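Side-chain contact in diaminopimelate decarboxylase (Methanocaldococcus jannaschii, PDB 1TWI), which catalyses the pyridoxal-phosphate-dependent decarboxylation of meso-diaminopimelate to L-lysine, the last step of lysine biosynthesis by the diaminopimelate pathway: residues R78-A81 with K82-C85. Numbering follows the deposited sequence.
Sequences RLLA and KLGC
A Schellman motif closes helix 74-82, and Leu80 and Cys85 meet across it. Cys85 N reaches back to Leu80 O at 3.2 Å, while Gly84 N bonds to Ala81 O at 2.9 Å. Gly84 has the positive phi of 99° that turns the chain, a conformation that suits glycine because it has no side chain to meet the carbonyl oxygen before it. Behind the cap Lys82 N still makes the regular helical bond to Arg78 O, whereas Leu83 N is shared, donating to Leu79 O and, weakly, to Leu80 O. Ala81 O also accepts a bond from a water that bridges it to Cys85 O, so the last turn and the departing chain are tied by one water as well.

The apolar partners flank this cap. Cys85 CB sits 3.1 Å from Leu80 O, set against it by the backbone bond to the same oxygen, and 4.2 Å from Leu80 CB. SG is anti to the backbone N (chi1 -163°), and the side chain packs on Val64 and Tyr66 of strand 62-67 and on Tyr44 of helix 37-58. Leu83 CG rests 3.4 Å from Leu79 O; its leucine contacts are looser, CD1 4.3 Å from Leu80 CD2 and CG 4.4 Å from Leu79 CD1. Within the TIM-barrel domain that binds the cofactor, the turn delivers the chain into strand 86-89, completing a beta-alpha-beta crossover from strand 62-67. On the polar flank, Lys82 runs out alongside Arg78. Lys82 NZ forms a salt bridge with the terminal carboxylate of Leu434 of the second subunit, and Arg78 NE bonds to Leu433 O of that subunit.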
loop_
_atom_site.group_PDB
_atom_site.type_symbol
_atom_site.label_atom_id
_atom_site.label_comp_id
_atom_site.label_asym_id
_atom_site.label_seq_id
_atom_site.Cartn_x
_atom_site.Cartn_y
_atom_site.Cartn_z
ATOM N N ARG A 78 19.605 -9.569 -9.892
ATOM C CA ARG A 78 20.801 -10.288 -10.336
ATOM C C ARG A 78 20.752 -10.491 -11.844
ATOM O O ARG A 78 21.790 -10.426 -12.502
ATOM C CB ARG A 78 20.984 -11.644 -9.585
ATOM C CG ARG A 78 21.478 -11.392 -8.153
ATOM C CD ARG A 78 21.834 -12.626 -7.340
ATOM N NE ARG A 78 23.080 -13.224 -7.813
ATOM C CZ ARG A 78 24.321 -12.868 -7.471
ATOM N NH1 ARG A 78 24.598 -11.878 -6.612
ATOM N NH2 ARG A 78 25.317 -13.544 -8.015
ATOM N N LEU A 79 19.551 -10.740 -12.376
ATOM C CA LEU A 79 19.393 -10.904 -13.833
ATOM C C LEU A 79 19.855 -9.615 -14.487
ATOM O O LEU A 79 20.718 -9.619 -15.394
ATOM C CB LEU A 79 17.912 -11.132 -14.183
ATOM C CG LEU A 79 17.534 -11.073 -15.705
ATOM C CD1 LEU A 79 18.337 -12.138 -16.584
ATOM C CD2 LEU A 79 16.002 -11.230 -15.825
ATOM N N LEU A 80 19.256 -8.486 -14.054
ATOM C CA LEU A 80 19.621 -7.207 -14.631
ATOM C C LEU A 80 21.126 -6.897 -14.482
ATOM O O LEU A 80 21.743 -6.437 -15.449
ATOM C CB LEU A 80 18.692 -6.066 -14.092
ATOM C CG LEU A 80 17.328 -6.164 -14.798
ATOM C CD1 LEU A 80 16.255 -5.406 -14.003
ATOM C CD2 LEU A 80 17.487 -5.596 -16.230
ATOM N N ALA A 81 21.735 -7.223 -13.331
ATOM C CA ALA A 81 23.173 -6.980 -13.159
ATOM C C ALA A 81 23.975 -7.809 -14.216
ATOM O O ALA A 81 24.930 -7.304 -14.841
ATOM C CB ALA A 81 23.652 -7.421 -11.733
ATOM N N LYS A 82 23.609 -9.069 -14.360
ATOM C CA LYS A 82 24.288 -9.920 -15.312
ATOM C C LYS A 82 24.153 -9.425 -16.751
ATOM O O LYS A 82 25.032 -9.692 -17.560
ATOM C CB LYS A 82 23.781 -11.357 -15.198
ATOM C CG LYS A 82 24.363 -12.072 -13.973
ATOM C CD LYS A 82 24.167 -13.562 -14.158
ATOM C CE LYS A 82 24.609 -14.413 -12.960
ATOM N NZ LYS A 82 26.080 -14.376 -12.701
ATOM N N LEU A 83 23.092 -8.694 -17.063
ATOM C CA LEU A 83 22.959 -8.131 -18.401
ATOM C C LEU A 83 23.854 -6.889 -18.631
ATOM O O LEU A 83 23.963 -6.411 -19.765
ATOM C CB LEU A 83 21.498 -7.774 -18.703
ATOM C CG LEU A 83 20.516 -8.946 -18.723
ATOM C CD1 LEU A 83 19.093 -8.449 -18.981
ATOM C CD2 LEU A 83 20.947 -9.933 -19.835
ATOM N N GLY A 84 24.508 -6.394 -17.582
ATOM C CA GLY A 84 25.362 -5.211 -17.698
ATOM C C GLY A 84 24.675 -3.920 -17.248
ATOM O O GLY A 84 25.194 -2.794 -17.368
ATOM N N CYS A 85 23.478 -4.087 -16.708
ATOM C CA CYS A 85 22.687 -2.948 -16.268
ATOM C C CYS A 85 23.185 -2.320 -14.951
ATOM O O CYS A 85 23.779 -3.023 -14.110
ATOM C CB CYS A 85 21.243 -3.444 -16.101
ATOM S SG CYS A 85 19.997 -2.138 -16.028
HETATM O O HOH W 1 25.831 -4.830 -14.009
#